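Local coordinates for YrbA (Sinorhizobium meliloti 2011, PDB 5NFM), which binds divalent metal cations, copper(II) among them, and belongs to the BolA family of small alpha/beta proteins, at residues Ile6-Ile14 against Met51-Met60; His30-Arg41 against His65-Pro74. All coordinates share one frame; numbering follows the deposited sequence.

Interaction 1 (Ile6-Ile14 against Met51-Met60)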
loop_
_atom_site.group_PDB
_atom_site.type_symbol
_atom_site.label_atom_id
_atom_site.label_comp_id
_atom_site.label_asym_id
_atom_site.label_seq_id
_atom_site.Cartn_x
_atom_site.Cartn_y
_atom_site.Cartn_z
ATOM N N ILE A 6 -4.792 -0.192 -7.095
ATOM C CA ILE A 6 -3.870 0.028 -5.980
ATOM C C ILE A 6 -3.291 -1.304 -5.518
ATOM O O ILE A 6 -2.070 -1.467 -5.389
ATOM C CB ILE A 6 -4.569 0.775 -4.829
ATOM C CG1 ILE A 6 -5.005 2.181 -5.261
ATOM C CG2 ILE A 6 -3.647 0.857 -3.618
ATOM C CD1 ILE A 6 -5.966 2.849 -4.297
ATOM N N GLU A 7 -4.174 -2.281 -5.276
ATOM C CA GLU A 7 -3.733 -3.598 -4.835
ATOM C C GLU A 7 -2.801 -4.236 -5.865
ATOM O O GLU A 7 -1.738 -4.765 -5.514
ATOM C CB GLU A 7 -4.956 -4.480 -4.547
ATOM C CG GLU A 7 -4.596 -5.888 -4.121
ATOM C CD GLU A 7 -5.672 -6.608 -3.312
ATOM O OE1 GLU A 7 -6.631 -5.950 -2.849
ATOM O OE2 GLU A 7 -5.521 -7.844 -3.134
ATOM N N ASP A 8 -3.184 -4.176 -7.147
ATOM C CA ASP A 8 -2.347 -4.739 -8.205
ATOM C C ASP A 8 -0.950 -4.122 -8.181
ATOM O O ASP A 8 0.055 -4.831 -8.315
ATOM C CB ASP A 8 -2.980 -4.479 -9.578
ATOM C CG ASP A 8 -4.191 -5.363 -9.891
ATOM O OD1 ASP A 8 -4.458 -6.349 -9.179
ATOM O OD2 ASP A 8 -4.856 -5.046 -10.907
ATOM N N MET A 9 -0.865 -2.796 -8.060
ATOM C CA MET A 9 0.444 -2.153 -8.116
ATOM C C MET A 9 1.299 -2.547 -6.919
ATOM O O MET A 9 2.507 -2.781 -7.054
ATOM C CB MET A 9 0.279 -0.642 -8.213
ATOM C CG MET A 9 -0.316 -0.207 -9.543
ATOM S SD MET A 9 -0.189 1.554 -9.780
ATOM C CE MET A 9 1.574 1.630 -10.101
ATOM N N ILE A 10 0.697 -2.631 -5.732
ATOM C CA ILE A 10 1.467 -3.040 -4.564
ATOM C C ILE A 10 1.990 -4.457 -4.744
ATOM O O ILE A 10 3.164 -4.741 -4.464
ATOM C CB ILE A 10 0.639 -2.882 -3.276
ATOM C CG1 ILE A 10 0.292 -1.407 -3.052
ATOM C CG2 ILE A 10 1.414 -3.455 -2.094
ATOM C CD1 ILE A 10 -0.698 -1.158 -1.917
ATOM N N LYS A 11 1.143 -5.366 -5.230
ATOM C CA LYS A 11 1.572 -6.753 -5.352
ATOM C C LYS A 11 2.584 -6.959 -6.472
ATOM O O LYS A 11 3.425 -7.859 -6.375
ATOM C CB LYS A 11 0.358 -7.654 -5.491
ATOM C CG LYS A 11 -0.415 -7.683 -4.173
ATOM C CD LYS A 11 -1.669 -8.514 -4.224
ATOM C CE LYS A 11 -1.355 -9.982 -4.399
ATOM N NZ LYS A 11 -2.533 -10.813 -4.030
ATOM N N ALA A 12 2.534 -6.140 -7.523
ATOM C CA ALA A 12 3.561 -6.211 -8.561
ATOM C C ALA A 12 4.896 -5.699 -8.033
ATOM O O ALA A 12 5.953 -6.267 -8.333
ATOM C CB ALA A 12 3.137 -5.399 -9.782
ATOM N N GLY A 13 4.859 -4.621 -7.249
ATOM C CA GLY A 13 6.087 -3.991 -6.801
ATOM C C GLY A 13 6.721 -4.650 -5.595
ATOM O O GLY A 13 7.934 -4.524 -5.393
ATOM N N ILE A 14 5.920 -5.338 -4.781
ATOM C CA ILE A 14 6.379 -6.006 -3.565
ATOM C C ILE A 14 5.949 -7.464 -3.690
ATOM O O ILE A 14 4.920 -7.878 -3.130
ATOM C CB ILE A 14 5.826 -5.336 -2.293
ATOM C CG1 ILE A 14 6.090 -3.822 -2.320
ATOM C CG2 ILE A 14 6.449 -5.980 -1.058
ATOM C CD1 ILE A 14 5.556 -3.073 -1.111
ATOM N N MET A 51 8.560 1.768 0.821
ATOM C CA MET A 51 8.448 0.717 -0.191
ATOM C C MET A 51 7.069 0.713 -0.841
ATOM O O MET A 51 6.946 0.438 -2.044
ATOM C CB MET A 51 8.744 -0.647 0.428
ATOM C CG MET A 51 10.192 -0.790 0.854
ATOM S SD MET A 51 10.538 -2.371 1.640
ATOM C CE MET A 51 10.352 -3.478 0.250
ATOM N N VAL A 52 6.017 0.988 -0.062
ATOM C CA VAL A 52 4.671 1.044 -0.632
ATOM C C VAL A 52 4.525 2.255 -1.553
ATOM O O VAL A 52 3.997 2.136 -2.664
ATOM C CB VAL A 52 3.594 1.021 0.469
ATOM C CG1 VAL A 52 2.203 1.082 -0.178
ATOM C CG2 VAL A 52 3.728 -0.239 1.330
ATOM N N TYR A 53 4.995 3.436 -1.118
ATOM C CA TYR A 53 4.951 4.586 -2.016
ATOM C C TYR A 53 5.687 4.271 -3.317
ATOM O O TYR A 53 5.204 4.588 -4.414
ATOM C CB TYR A 53 5.546 5.847 -1.362
ATOM C CG TYR A 53 4.822 6.317 -0.119
ATOM C CD1 TYR A 53 3.444 6.495 -0.108
ATOM C CD2 TYR A 53 5.528 6.600 1.043
ATOM C CE1 TYR A 53 2.788 6.930 1.034
ATOM C CE2 TYR A 53 4.884 7.026 2.190
ATOM C CZ TYR A 53 3.514 7.186 2.189
ATOM O OH TYR A 53 2.906 7.611 3.346
ATOM N N ASN A 54 6.860 3.638 -3.218
ATOM C CA ASN A 54 7.601 3.295 -4.430
ATOM C C ASN A 54 6.755 2.425 -5.358
ATOM O O ASN A 54 6.769 2.612 -6.579
ATOM C CB ASN A 54 8.882 2.531 -4.091
ATOM C CG ASN A 54 9.930 3.378 -3.401
ATOM O OD1 ASN A 54 9.810 4.605 -3.301
ATOM N ND2 ASN A 54 10.979 2.717 -2.930
ATOM N N ALA A 55 6.044 1.439 -4.796
ATOM C CA ALA A 55 5.274 0.507 -5.614
ATOM C C ALA A 55 4.154 1.202 -6.388
ATOM O O ALA A 55 3.779 0.743 -7.474
ATOM C CB ALA A 55 4.702 -0.611 -4.743
ATOM N N LEU A 56 3.604 2.294 -5.848
ATOM C CA LEU A 56 2.574 3.043 -6.557
ATOM C C LEU A 56 3.130 3.891 -7.696
ATOM O O LEU A 56 2.349 4.353 -8.535
ATOM C CB LEU A 56 1.728 3.887 -5.588
ATOM C CG LEU A 56 0.462 3.204 -5.043
ATOM C CD1 LEU A 56 -0.582 3.007 -6.147
ATOM C CD2 LEU A 56 0.766 1.880 -4.350
ATOM N N LYS A 57 4.449 4.096 -7.748
ATOM C CA LYS A 57 5.135 4.644 -8.916
ATOM C C LYS A 57 4.596 6.012 -9.318
ATOM O O LYS A 57 4.631 6.389 -10.488
ATOM C CB LYS A 57 5.157 3.644 -10.080
ATOM C CG LYS A 57 6.055 2.429 -9.782
ATOM C CD LYS A 57 6.064 1.423 -10.915
ATOM C CE LYS A 57 6.812 0.153 -10.531
ATOM N NZ LYS A 57 8.283 0.356 -10.394
ATOM N N GLY A 58 4.120 6.781 -8.340
ATOM C CA GLY A 58 3.599 8.111 -8.606
ATOM C C GLY A 58 2.255 8.139 -9.298
ATOM O O GLY A 58 1.805 9.214 -9.703
ATOM N N ASN A 59 1.590 6.996 -9.439
ATOM C CA ASN A 59 0.337 6.938 -10.179
ATOM C C ASN A 59 -0.865 7.449 -9.398
ATOM O O ASN A 59 -1.920 7.682 -10.002
ATOM C CB ASN A 59 0.083 5.509 -10.645
ATOM C CG ASN A 59 0.970 5.129 -11.804
ATOM O OD1 ASN A 59 1.104 5.886 -12.760
ATOM N ND2 ASN A 59 1.600 3.974 -11.725
ATOM N N MET A 60 -0.736 7.626 -8.087
ATOM C CA MET A 60 -1.840 8.039 -7.230
ATOM C C MET A 60 -1.536 9.436 -6.688
ATOM O O MET A 60 -0.679 9.604 -5.815
ATOM C CB MET A 60 -2.023 7.028 -6.101
ATOM C CG MET A 60 -3.218 7.305 -5.223
ATOM S SD MET A 60 -3.339 6.055 -3.943
ATOM C CE MET A 60 -4.947 6.459 -3.260
HETATM O O HOH W 1 4.094 -1.540 -8.964
#

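Interaction 2 (His30-Arg41 against His65-Pro74). With CU (copper (II) ion), chain C; LI (lithium ion), chain B.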
loop_
_atom_site.group_PDB
_atom_site.type_symbol
_atom_site.label_atom_id
_atom_site.label_comp_id
_atom_site.label_asym_id
_atom_site.label_seq_id
_atom_site.Cartn_x
_atom_site.Cartn_y
_atom_site.Cartn_z
ATOM N N HIS A 30 -10.051 8.546 -1.244
ATOM C CA HIS A 30 -9.154 8.241 -0.137
ATOM C C HIS A 30 -9.355 6.794 0.298
ATOM O O HIS A 30 -10.495 6.304 0.388
ATOM C CB HIS A 30 -9.410 9.174 1.046
ATOM C CG HIS A 30 -9.067 10.606 0.760
ATOM N ND1 HIS A 30 -9.383 11.613 1.638
ATOM C CD2 HIS A 30 -8.431 11.203 -0.285
ATOM C CE1 HIS A 30 -8.969 12.768 1.146
ATOM N NE2 HIS A 30 -8.390 12.554 -0.024
ATOM N N TYR A 31 -8.230 6.134 0.591
ATOM C CA TYR A 31 -8.171 4.709 0.856
ATOM C C TYR A 31 -7.274 4.445 2.058
ATOM O O TYR A 31 -6.466 5.293 2.460
ATOM C CB TYR A 31 -7.578 3.960 -0.351
ATOM C CG TYR A 31 -8.374 4.078 -1.636
ATOM C CD1 TYR A 31 -8.273 5.204 -2.444
ATOM C CD2 TYR A 31 -9.218 3.055 -2.056
ATOM C CE1 TYR A 31 -8.980 5.307 -3.636
ATOM C CE2 TYR A 31 -9.930 3.151 -3.249
ATOM C CZ TYR A 31 -9.804 4.281 -4.034
ATOM O OH TYR A 31 -10.487 4.393 -5.224
ATOM N N ALA A 32 -7.412 3.239 2.610
ATOM C CA ALA A 32 -6.459 2.696 3.559
ATOM C C ALA A 32 -5.987 1.352 3.019
ATOM O O ALA A 32 -6.755 0.613 2.400
ATOM C CB ALA A 32 -7.087 2.531 4.943
ATOM N N ALA A 33 -4.712 1.055 3.228
ATOM C CA ALA A 33 -4.112 -0.194 2.774
ATOM C C ALA A 33 -3.348 -0.846 3.914
ATOM O O ALA A 33 -2.557 -0.186 4.592
ATOM C CB ALA A 33 -3.150 0.037 1.603
ATOM N N GLU A 34 -3.574 -2.146 4.104
ATOM C CA GLU A 34 -2.707 -2.978 4.925
ATOM C C GLU A 34 -1.857 -3.826 3.990
ATOM O O GLU A 34 -2.387 -4.455 3.069
ATOM C CB GLU A 34 -3.494 -3.882 5.867
ATOM C CG GLU A 34 -2.563 -4.710 6.728
ATOM C CD GLU A 34 -3.281 -5.523 7.764
ATOM O OE1 GLU A 34 -4.530 -5.567 7.750
ATOM O OE2 GLU A 34 -2.580 -6.117 8.604
ATOM N N VAL A 35 -0.542 -3.805 4.209
ATOM C CA VAL A 35 0.397 -4.548 3.382
ATOM C C VAL A 35 1.287 -5.365 4.306
ATOM O O VAL A 35 1.978 -4.802 5.168
ATOM C CB VAL A 35 1.246 -3.625 2.489
ATOM C CG1 VAL A 35 2.097 -4.449 1.540
ATOM C CG2 VAL A 35 0.360 -2.642 1.722
ATOM N N VAL A 36 1.283 -6.681 4.114
ATOM C CA VAL A 36 2.062 -7.612 4.921
ATOM C C VAL A 36 3.058 -8.290 3.990
ATOM O O VAL A 36 2.656 -8.907 2.998
ATOM C CB VAL A 36 1.163 -8.656 5.600
ATOM C CG1 VAL A 36 1.996 -9.580 6.477
ATOM C CG2 VAL A 36 0.081 -7.978 6.424
ATOM N N ALA A 37 4.353 -8.164 4.284
ATOM C CA ALA A 37 5.371 -8.658 3.363
ATOM C C ALA A 37 6.616 -9.051 4.145
ATOM O O ALA A 37 7.042 -8.330 5.053
ATOM C CB ALA A 37 5.743 -7.588 2.330
ATOM N N GLU A 38 7.228 -10.174 3.756
ATOM C CA GLU A 38 8.445 -10.610 4.433
ATOM C C GLU A 38 9.562 -9.577 4.327
ATOM O O GLU A 38 10.350 -9.416 5.274
ATOM C CB GLU A 38 8.893 -11.962 3.875
ATOM C CG GLU A 38 10.079 -12.558 4.631
ATOM C CD GLU A 38 9.788 -12.810 6.103
ATOM O OE1 GLU A 38 8.641 -13.217 6.420
ATOM O OE2 GLU A 38 10.703 -12.598 6.939
ATOM N N ALA A 39 9.638 -8.864 3.196
ATOM C CA ALA A 39 10.675 -7.857 3.008
ATOM C C ALA A 39 10.572 -6.731 4.030
ATOM O O ALA A 39 11.529 -5.963 4.195
ATOM C CB ALA A 39 10.583 -7.286 1.595
ATOM N N PHE A 40 9.436 -6.611 4.722
ATOM C CA PHE A 40 9.276 -5.597 5.751
ATOM C C PHE A 40 9.917 -5.973 7.087
ATOM O O PHE A 40 10.082 -5.093 7.942
ATOM C CB PHE A 40 7.787 -5.332 5.985
ATOM C CG PHE A 40 7.068 -4.647 4.833
ATOM C CD1 PHE A 40 7.736 -4.038 3.775
ATOM C CD2 PHE A 40 5.681 -4.601 4.851
ATOM C CE1 PHE A 40 7.018 -3.403 2.760
ATOM C CE2 PHE A 40 4.965 -3.959 3.846
ATOM C CZ PHE A 40 5.635 -3.368 2.798
ATOM N N ARG A 41 10.250 -7.246 7.313
ATOM C CA ARG A 41 10.740 -7.640 8.629
ATOM C C ARG A 41 12.080 -6.966 8.905
ATOM O O ARG A 41 13.000 -7.032 8.085
ATOM C CB ARG A 41 10.857 -9.162 8.742
ATOM C CG ARG A 41 10.767 -9.645 10.187
ATOM C CD ARG A 41 10.859 -11.165 10.318
ATOM N NE ARG A 41 9.847 -11.870 9.533
ATOM C CZ ARG A 41 8.600 -12.115 9.933
ATOM N NH1 ARG A 41 8.161 -11.727 11.130
ATOM N NH2 ARG A 41 7.779 -12.764 9.116
ATOM N N HIS A 65 -1.645 11.624 1.793
ATOM C CA HIS A 65 -2.886 11.629 2.562
ATOM C C HIS A 65 -3.928 10.646 2.040
ATOM O O HIS A 65 -4.805 10.230 2.811
ATOM C CB HIS A 65 -3.508 13.038 2.628
ATOM C CG HIS A 65 -4.261 13.449 1.394
ATOM N ND1 HIS A 65 -3.687 14.157 0.362
ATOM C CD2 HIS A 65 -5.558 13.265 1.043
ATOM C CE1 HIS A 65 -4.596 14.387 -0.571
ATOM N NE2 HIS A 65 -5.742 13.856 -0.186
ATOM N N ALA A 66 -3.872 10.287 0.760
ATOM C CA ALA A 66 -4.954 9.537 0.145
ATOM C C ALA A 66 -4.810 8.031 0.299
ATOM O O ALA A 66 -5.767 7.308 0.006
ATOM C CB ALA A 66 -5.087 9.900 -1.338
ATOM N N LEU A 67 -3.649 7.544 0.747
ATOM C CA LEU A 67 -3.446 6.115 1.000
ATOM C C LEU A 67 -2.876 5.958 2.411
ATOM O O LEU A 67 -1.660 6.039 2.616
ATOM C CB LEU A 67 -2.528 5.496 -0.057
ATOM C CG LEU A 67 -2.445 3.967 0.001
ATOM C CD1 LEU A 67 -3.789 3.323 -0.306
ATOM C CD2 LEU A 67 -1.381 3.468 -0.957
ATOM N N ALA A 68 -3.762 5.748 3.387
ATOM C CA ALA A 68 -3.349 5.584 4.778
ATOM C C ALA A 68 -2.849 4.155 4.982
ATOM O O ALA A 68 -3.546 3.199 4.637
ATOM C CB ALA A 68 -4.529 5.865 5.704
ATOM N N LEU A 69 -1.655 4.008 5.555
ATOM C CA LEU A 69 -0.925 2.750 5.502
ATOM C C LEU A 69 -0.795 2.048 6.851
ATOM O O LEU A 69 -0.572 2.678 7.895
ATOM C CB LEU A 69 0.491 2.974 4.955
ATOM C CG LEU A 69 0.571 3.461 3.504
ATOM C CD1 LEU A 69 2.006 3.779 3.116
ATOM C CD2 LEU A 69 -0.019 2.437 2.545
ATOM N N GLN A 70 -0.892 0.723 6.795
ATOM C CA GLN A 70 -0.538 -0.166 7.890
ATOM C C GLN A 70 0.310 -1.275 7.291
ATOM O O GLN A 70 -0.111 -1.918 6.324
ATOM C CB GLN A 70 -1.819 -0.738 8.506
ATOM C CG GLN A 70 -1.669 -1.832 9.526
ATOM C CD GLN A 70 -3.024 -2.381 9.948
ATOM O OE1 GLN A 70 -4.067 -1.922 9.477
ATOM N NE2 GLN A 70 -3.015 -3.373 10.829
ATOM N N THR A 71 1.502 -1.488 7.840
ATOM C CA THR A 71 2.416 -2.478 7.301
ATOM C C THR A 71 2.980 -3.348 8.414
ATOM O O THR A 71 3.091 -2.932 9.572
ATOM C CB THR A 71 3.561 -1.795 6.527
ATOM O OG1 THR A 71 4.151 -0.780 7.338
ATOM C CG2 THR A 71 3.052 -1.154 5.243
ATOM N N SER A 72 3.376 -4.562 8.037
ATOM C CA SER A 72 3.962 -5.498 8.985
ATOM C C SER A 72 4.600 -6.642 8.209
ATOM O O SER A 72 4.356 -6.832 7.014
ATOM C CB SER A 72 2.901 -6.059 9.937
ATOM O OG SER A 72 1.864 -6.682 9.198
ATOM N N ALA A 73 5.410 -7.418 8.922
ATOM C CA ALA A 73 5.904 -8.681 8.409
ATOM C C ALA A 73 4.941 -9.807 8.788
ATOM O O ALA A 73 4.224 -9.704 9.788
ATOM C CB ALA A 73 7.287 -8.980 8.984
ATOM N N PRO A 74 4.922 -10.904 8.023
ATOM C CA PRO A 74 3.984 -11.996 8.312
ATOM C C PRO A 74 4.109 -12.553 9.723
ATOM O O PRO A 74 5.205 -12.774 10.247
ATOM C CB PRO A 74 4.347 -13.058 7.265
ATOM C CG PRO A 74 4.885 -12.266 6.117
ATOM C CD PRO A 74 5.632 -11.122 6.748
HETATM CU CU CU C . -7.542 14.023 -1.092
HETATM LI LI LI B . -12.356 6.499 -0.087
HETATM O O HOH W 2 -6.696 8.130 3.317
HETATM O O HOH W 3 -0.082 -4.942 9.081
HETATM O O HOH W 4 -7.286 12.760 -3.132
HETATM O O HOH W 5 -8.313 15.812 0.364
HETATM O O HOH W 6 -9.335 14.412 -1.940
HETATM O O HOH W 7 -6.960 15.451 -2.402
#

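Interaction 1 (Ile6-Ile14 against Met51-Met60)
In the helical layer of the BolA fold, helix 5-13 meets helix 45-56 where I10, G13 and I14 close around A55. The two axes pass 8.3 Å apart at 111°. A55 CB sits 4.0 Å from I10 CA and also touches G13 CA; a side chain on G13 would collide with it, and the absence of one lets the backbones come this near. One water donates to both M9 O and A55 O and thereby joins the two main chains. Deeper in, I10 CG1 lies 3.6 Å from L56 CD2, and I10 CD1 reaches V52 CG1. I14 CD1 spans the backbone O of M51 and V52 CG2, while I6 CD1 meets M60 CE at the other end. M9 crosses L56 at about a right angle, with M9 SD 3.9 Å from L56 CD1. The bend at chi3 (73°) of M9 turns its CE toward the backbone carbonyls of A55 and L56, where a type I' turn from L56 to N59 begins. With an alanine here, CG, SD and CE are gone, which would probably leave a gap between helix 5-13 and the L56-N59 turn and take from L56 CD1 its sulfur neighbour. I6 and I10 also rest on strand 18-23 and V52 on strand 67-72, so this seam packs both helices on one face of the three-stranded sheet in the alpha-beta-beta-alpha-alpha-beta BolA fold.

Interaction 2 (His30-Arg41 against His65-Pro74)
From Y31 and L67 to V36 and S72, strands 31-36 and 67-72 run parallel with axes 4.4 Å apart, joined by seven backbone hydrogen bonds that start at Y31 N to A66 O and finish at A37 N to S72 O. Y31, A33 and V35 each spend both N-H and carbonyl on this neighbour, whereas A32, E34 and V36 pair with strand 18-23, which makes 31-36 the central strand. L67 CD1 fits between the CB atoms of Y31 and A33, 3.8 Å from the former. Helices 45-56 and 63-66 link the two strands, a beta-alpha-alpha-beta crossover of the BolA fold that brings H30 and H65 together at one sheet end. There copper is held by H30 NE2 and H65 NE2, each at 2.0 Å, from rings whose planes stand 84° apart. H65 reaches it with CG wedged between its own backbone N and carbonyl carbon (chi1 79°). Four waters complete six-coordination; two of them, at 2.4 Å from copper and roughly opposite each other, give the elongated shape familiar for copper(II). H30 O binds lithium as well, beside D23, L24 and D27. At the far end, F40 CE2 approaches T71 CG2, while T71 OG1 is hydrogen-bonded to Q48. R41 grips E38 side-on through NE and NH2, and NH2 also reaches a lone pair of P74 O at 2.8 Å, in the guanidinium plane. A73 CB rests over one face of that guanidinium, 3.5 Å from R41 CZ.

Starting from the N terminus, helix 5-13 contributes the first half of interaction 1, and the chain then lays down strands 18-23 and 31-36, the latter opening interaction 2. Helix 45-56 returns to close interaction 1 around a loop of 36 residues, and helix 63-66 with strand 67-72 closes interaction 2 only afterwards. The two closures therefore cross instead of nesting, the second segment of interaction 1 lying in sequence between the two segments of interaction 2. One ties helix to helix, the other strand to strand. They meet physically where M60 CE packs on A66 O and Y31 CD1, I6 touches Y31, and V52 presses on L69, joining the helical layer to the sheet.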